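Local coordinates for TssK C (Escherichia coli, PDB 5M2Y), which is a baseplate protein of the type VI secretion system, whose C-terminal domain, the part described here, probably binds the membrane complex, at residues I6-K11 / F30-R35; A81-L86 / E123-L128. All blocks are in the same frame, centred on the assembly; numbering follows the deposited sequence.

Contact 1 of 2, residues I6-K11 / F30-R35; sequences IELKQK and FWLSVR
Ile6 and Phe30 meet at about a right angle across a third strand of the domain's antiparallel sheet. Segments 6-11 and 30-35 belong to strands 3-11 and 28-35, which are not hydrogen-bonded to each other; strand 121-128 runs between them, and even the closest pair of CA atoms, those of Ile6 and Phe30, is 9.6 Å apart. What touches is therefore side chain only, reaching over the middle strand on one face of the sheet. Ile6 brings its delta methyl to the rim of the aromatic ring rather than over a face: CD1 lies near the ring plane, 3.9 Å from CE2 of Phe30 and slightly farther from the neighbouring CD2. With CG1 placed beside the backbone N (chi1 -68°), this branch of Ile6 extends toward the ring. A chi2 of 119° leaves CD1 away from a staggered position. Under the pair, Ala126 of the middle strand touches both Ile6 and Phe30. The backbone of Ile6 is hydrogen-bonded to that of Leu124, and that of Trp31 to Phe125, which holds strands 3-11 and 28-35 to the strand between them. Two residues farther along each segment comes a looser apolar pair, with Phe47 of helix 40-50 packing on Leu32: here CD1 of Leu8 stands 4.4 Å from CD2 of Leu32.

Contact 2 of 2, residues A81-L86 / E123-L128; sequences AIPLRL and ELFAVL
Ile82 lies over one face of the Phe125 ring, laying a loop against a strand of the central sheet. Its CG2 makes an off-centre CH-pi contact, 4.3 Å from the ring centroid of Phe125 and 28° off the normal. The delta methyl stands over the same face, also offset from the centre, with CD1 of Ile82 4.2 Å from CE1 of Phe125. Both branches can lean on the ring because CG1 sits between the backbone N and the carbonyl carbon (chi1 67°), leaving CG2 beside the N. Pro83 adds a smaller, oblique contact, its CD 4.2 Å from CE2 of Phe125.

Outward from this apolar patch the chemistry turns polar. Arg85 and Glu123 do not meet directly, since NH2 of Arg85 is 4.9 Å from OE1 of Glu123; a water joins them. It accepts from Arg85 NH2 at 3.1 Å, in the guanidinium plane at its edge, and donates to Glu123 OE2 at 2.7 Å. The same guanidinium is steadied by its own loop: NH1 of Arg85 gives a hydrogen bond of 3.0 Å to O of Leu84, arriving from above the carbonyl plane. Arg35, in a long and weak ion pair with Glu123, brings a second positive group to this carboxylate. The loop also touches a crystal neighbour, so its exact course may owe something to the lattice.

Phe125 is further placed by Phe5, whose ring meets it edge-to-face. Tyr90 of strand 89-95 touches both Ile82 and Arg85. Strand 121-128 runs between strands 3-11 and 28-35, and segment 81-86 lies over the face of the sheet from which Phe125 projects.

In the fold
Strand 121-128 joins the two contacts: in contact 1 it is the intervening strand, in contact 2 a partner. It is also held to segment 30-35 of contact 1 by a backbone hydrogen bond from Ser33 N to Glu123 O at 2.9 Å. Contact 1 is buried near the middle of the chain, small and wholly apolar. Contact 2, its centre about 10 Å from that of contact 1, is partly buried and mixes aliphatic groups packed on one aromatic ring with a water-bridged charged pair at its margin. Along strand 121-128 successive side chains serve different neighbours, Leu124 and Ala126 the packing of contact 1, Glu123 and Phe125 the loop of contact 2.

Contact 1 of 2, residues I6-K11 / F30-R35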
loop_
_atom_site.group_PDB
_atom_site.type_symbol
_atom_site.label_atom_id
_atom_site.label_comp_id
_atom_site.label_asym_id
_atom_site.label_seq_id
_atom_site.Cartn_x
_atom_site.Cartn_y
_atom_site.Cartn_z
ATOM N N ILE A 6 3.152 -7.633 5.027
ATOM C CA ILE A 6 3.988 -7.648 3.830
ATOM C C ILE A 6 5.101 -6.669 4.070
ATOM O O ILE A 6 4.848 -5.478 4.169
ATOM C CB ILE A 6 3.197 -7.394 2.504
ATOM C CG1 ILE A 6 2.266 -8.566 2.204
ATOM C CG2 ILE A 6 4.130 -7.194 1.299
ATOM C CD1 ILE A 6 0.883 -8.164 2.171
ATOM N N GLU A 7 6.333 -7.193 4.166
ATOM C CA GLU A 7 7.527 -6.392 4.371
ATOM C C GLU A 7 7.721 -5.451 3.193
ATOM O O GLU A 7 7.659 -5.887 2.047
ATOM C CB GLU A 7 8.756 -7.293 4.528
ATOM N N LEU A 8 7.893 -4.162 3.476
ATOM C CA LEU A 8 8.141 -3.159 2.447
ATOM C C LEU A 8 9.590 -2.730 2.576
ATOM O O LEU A 8 10.055 -2.431 3.682
ATOM C CB LEU A 8 7.180 -1.944 2.549
ATOM C CG LEU A 8 5.697 -2.179 2.272
ATOM C CD1 LEU A 8 4.901 -0.930 2.490
ATOM C CD2 LEU A 8 5.458 -2.681 0.825
ATOM N N LYS A 9 10.319 -2.775 1.464
ATOM C CA LYS A 9 11.703 -2.345 1.409
ATOM C C LYS A 9 11.706 -0.932 0.805
ATOM O O LYS A 9 11.215 -0.745 -0.305
ATOM C CB LYS A 9 12.546 -3.324 0.576
ATOM C CG LYS A 9 12.924 -4.605 1.304
ATOM C CD LYS A 9 12.889 -5.856 0.393
ATOM C CE LYS A 9 13.898 -6.973 0.664
ATOM N NZ LYS A 9 14.750 -6.765 1.869
ATOM N N GLN A 10 12.199 0.060 1.563
ATOM C CA GLN A 10 12.287 1.427 1.085
ATOM C C GLN A 10 13.617 1.632 0.336
ATOM O O GLN A 10 14.693 1.234 0.806
ATOM C CB GLN A 10 12.159 2.421 2.232
ATOM C CG GLN A 10 12.106 3.875 1.782
ATOM C CD GLN A 10 12.144 4.840 2.947
ATOM O OE1 GLN A 10 12.431 4.488 4.096
ATOM N NE2 GLN A 10 11.842 6.089 2.679
ATOM N N LYS A 11 13.515 2.256 -0.840
ATOM C CA LYS A 11 14.633 2.631 -1.694
ATOM C C LYS A 11 14.335 4.060 -2.127
ATOM O O LYS A 11 13.720 4.284 -3.161
ATOM C CB LYS A 11 14.761 1.657 -2.877
ATOM N N PHE A 30 -6.034 -5.251 0.961
ATOM C CA PHE A 30 -4.825 -4.617 1.469
ATOM C C PHE A 30 -5.045 -3.279 2.142
ATOM O O PHE A 30 -5.930 -2.522 1.761
ATOM C CB PHE A 30 -3.825 -4.460 0.320
ATOM C CG PHE A 30 -3.393 -5.755 -0.327
ATOM C CD1 PHE A 30 -4.147 -6.329 -1.340
ATOM C CD2 PHE A 30 -2.222 -6.382 0.059
ATOM C CE1 PHE A 30 -3.756 -7.518 -1.931
ATOM C CE2 PHE A 30 -1.831 -7.579 -0.540
ATOM C CZ PHE A 30 -2.595 -8.130 -1.542
ATOM N N TRP A 31 -4.209 -2.997 3.147
ATOM C CA TRP A 31 -4.212 -1.739 3.888
ATOM C C TRP A 31 -2.806 -1.252 4.121
ATOM O O TRP A 31 -1.899 -2.045 4.379
ATOM C CB TRP A 31 -4.860 -1.881 5.273
ATOM C CG TRP A 31 -6.343 -1.917 5.266
ATOM C CD1 TRP A 31 -7.196 -0.887 5.519
ATOM C CD2 TRP A 31 -7.155 -3.071 5.041
ATOM N NE1 TRP A 31 -8.496 -1.318 5.439
ATOM C CE2 TRP A 31 -8.500 -2.656 5.134
ATOM C CE3 TRP A 31 -6.880 -4.415 4.762
ATOM C CZ2 TRP A 31 -9.559 -3.541 4.931
ATOM C CZ3 TRP A 31 -7.923 -5.284 4.566
ATOM C CH2 TRP A 31 -9.246 -4.860 4.681
ATOM N N LEU A 32 -2.655 0.062 4.103
ATOM C CA LEU A 32 -1.408 0.731 4.426
ATOM C C LEU A 32 -1.529 1.402 5.792
ATOM O O LEU A 32 -2.558 2.002 6.108
ATOM C CB LEU A 32 -1.073 1.789 3.359
ATOM C CG LEU A 32 -0.556 1.299 2.010
ATOM C CD1 LEU A 32 -0.522 2.438 1.001
ATOM C CD2 LEU A 32 0.819 0.625 2.148
ATOM N N SER A 33 -0.485 1.264 6.602
ATOM C CA SER A 33 -0.383 1.929 7.906
ATOM C C SER A 33 0.746 2.941 7.716
ATOM O O SER A 33 1.814 2.570 7.235
ATOM C CB SER A 33 -0.063 0.930 9.013
ATOM O OG SER A 33 0.342 1.576 10.203
ATOM N N VAL A 34 0.455 4.224 7.955
ATOM C CA VAL A 34 1.389 5.312 7.664
ATOM C C VAL A 34 1.694 6.187 8.870
ATOM O O VAL A 34 0.787 6.611 9.572
ATOM C CB VAL A 34 0.846 6.193 6.496
ATOM C CG1 VAL A 34 1.889 7.188 5.995
ATOM C CG2 VAL A 34 0.307 5.342 5.347
ATOM N N ARG A 35 2.978 6.453 9.074
ATOM C CA ARG A 35 3.437 7.385 10.090
ATOM C C ARG A 35 4.295 8.391 9.370
ATOM O O ARG A 35 4.982 8.068 8.397
ATOM C CB ARG A 35 4.162 6.720 11.263
ATOM C CG ARG A 35 5.321 5.833 10.897
ATOM C CD ARG A 35 5.748 5.000 12.092
ATOM N NE ARG A 35 4.774 3.956 12.416
ATOM C CZ ARG A 35 4.813 2.721 11.921
ATOM N NH1 ARG A 35 5.767 2.370 11.076
ATOM N NH2 ARG A 35 3.895 1.837 12.274
#

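Contact 2 of 2, residues A81-L86 / E123-L128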
loop_
_atom_site.group_PDB
_atom_site.type_symbol
_atom_site.label_atom_id
_atom_site.label_comp_id
_atom_site.label_asym_id
_atom_site.label_seq_id
_atom_site.Cartn_x
_atom_site.Cartn_y
_atom_site.Cartn_z
ATOM N N ALA A 81 -6.915 -7.610 13.967
ATOM C CA ALA A 81 -6.024 -7.355 15.094
ATOM C C ALA A 81 -4.610 -7.118 14.592
ATOM O O ALA A 81 -3.951 -8.038 14.108
ATOM C CB ALA A 81 -6.064 -8.524 16.070
ATOM N N ILE A 82 -4.175 -5.851 14.660
ATOM C CA ILE A 82 -2.853 -5.419 14.214
ATOM C C ILE A 82 -2.183 -4.528 15.281
ATOM O O ILE A 82 -2.892 -3.951 16.118
ATOM C CB ILE A 82 -2.909 -4.710 12.828
ATOM C CG1 ILE A 82 -3.649 -3.371 12.892
ATOM C CG2 ILE A 82 -3.473 -5.613 11.729
ATOM C CD1 ILE A 82 -3.189 -2.358 11.886
ATOM N N PRO A 83 -0.831 -4.404 15.263
ATOM C CA PRO A 83 -0.155 -3.535 16.243
ATOM C C PRO A 83 -0.713 -2.113 16.223
ATOM O O PRO A 83 -0.877 -1.532 15.153
ATOM C CB PRO A 83 1.302 -3.574 15.795
ATOM C CG PRO A 83 1.438 -4.894 15.130
ATOM C CD PRO A 83 0.150 -5.087 14.397
ATOM N N LEU A 84 -1.056 -1.596 17.416
ATOM C CA LEU A 84 -1.654 -0.269 17.588
ATOM C C LEU A 84 -0.617 0.826 17.524
ATOM O O LEU A 84 0.487 0.671 18.038
ATOM C CB LEU A 84 -2.395 -0.165 18.928
ATOM C CG LEU A 84 -3.598 -1.074 19.189
ATOM C CD1 LEU A 84 -4.137 -0.828 20.568
ATOM C CD2 LEU A 84 -4.731 -0.820 18.209
ATOM N N ARG A 85 -0.989 1.938 16.899
ATOM C CA ARG A 85 -0.151 3.118 16.776
ATOM C C ARG A 85 -1.059 4.312 16.871
ATOM O O ARG A 85 -1.835 4.570 15.952
ATOM C CB ARG A 85 0.588 3.155 15.437
ATOM C CG ARG A 85 1.542 2.019 15.149
ATOM C CD ARG A 85 2.844 2.142 15.900
ATOM N NE ARG A 85 3.757 1.086 15.480
ATOM C CZ ARG A 85 3.840 -0.113 16.044
ATOM N NH1 ARG A 85 3.068 -0.418 17.084
ATOM N NH2 ARG A 85 4.696 -1.006 15.586
ATOM N N LEU A 86 -0.959 5.038 17.989
ATOM C CA LEU A 86 -1.741 6.234 18.260
ATOM C C LEU A 86 -1.603 7.278 17.152
ATOM O O LEU A 86 -2.605 7.838 16.734
ATOM C CB LEU A 86 -1.279 6.825 19.595
ATOM C CG LEU A 86 -1.994 8.061 20.107
ATOM C CD1 LEU A 86 -3.390 7.720 20.623
ATOM C CD2 LEU A 86 -1.204 8.728 21.219
ATOM N N GLU A 123 3.751 0.541 6.257
ATOM C CA GLU A 123 3.632 -0.880 6.549
ATOM C C GLU A 123 2.413 -1.379 5.766
ATOM O O GLU A 123 1.409 -0.668 5.702
ATOM C CB GLU A 123 3.531 -1.160 8.049
ATOM C CG GLU A 123 4.830 -0.879 8.785
ATOM C CD GLU A 123 4.882 -1.345 10.236
ATOM O OE1 GLU A 123 3.816 -1.558 10.839
ATOM O OE2 GLU A 123 6.006 -1.484 10.765
ATOM N N LEU A 124 2.528 -2.551 5.101
ATOM C CA LEU A 124 1.435 -3.101 4.301
ATOM C C LEU A 124 0.960 -4.390 4.938
ATOM O O LEU A 124 1.772 -5.227 5.323
ATOM C CB LEU A 124 1.899 -3.346 2.852
ATOM C CG LEU A 124 0.898 -3.968 1.866
ATOM C CD1 LEU A 124 -0.237 -3.011 1.532
ATOM C CD2 LEU A 124 1.603 -4.381 0.590
ATOM N N PHE A 125 -0.369 -4.478 5.135
ATOM C CA PHE A 125 -1.079 -5.626 5.702
ATOM C C PHE A 125 -2.130 -6.110 4.698
ATOM O O PHE A 125 -2.772 -5.300 4.033
ATOM C CB PHE A 125 -1.833 -5.222 6.982
ATOM C CG PHE A 125 -1.007 -4.738 8.141
ATOM C CD1 PHE A 125 -0.690 -3.395 8.277
ATOM C CD2 PHE A 125 -0.598 -5.616 9.136
ATOM C CE1 PHE A 125 0.078 -2.951 9.355
ATOM C CE2 PHE A 125 0.160 -5.170 10.220
ATOM C CZ PHE A 125 0.492 -3.841 10.325
ATOM N N ALA A 126 -2.319 -7.430 4.621
ATOM C CA ALA A 126 -3.373 -8.046 3.824
ATOM C C ALA A 126 -4.241 -8.840 4.784
ATOM O O ALA A 126 -3.723 -9.520 5.680
ATOM C CB ALA A 126 -2.803 -8.955 2.750
ATOM N N VAL A 127 -5.529 -8.703 4.618
ATOM C CA VAL A 127 -6.464 -9.434 5.427
ATOM C C VAL A 127 -7.030 -10.490 4.510
ATOM O O VAL A 127 -7.555 -10.188 3.505
ATOM C CB VAL A 127 -7.549 -8.540 5.991
ATOM C CG1 VAL A 127 -8.600 -9.332 6.726
ATOM C CG2 VAL A 127 -6.931 -7.540 6.928
ATOM N N LEU A 128 -6.833 -11.742 4.866
ATOM C CA LEU A 128 -7.326 -12.818 4.041
ATOM C C LEU A 128 -8.838 -12.969 4.123
ATOM O O LEU A 128 -9.405 -12.928 5.171
ATOM C CB LEU A 128 -6.633 -14.132 4.388
ATOM C CG LEU A 128 -5.128 -14.072 4.335
ATOM C CD1 LEU A 128 -4.430 -15.345 4.736
ATOM C CD2 LEU A 128 -4.634 -13.606 2.988
HETATM O O HOH W 1 6.544 -0.367 13.200
#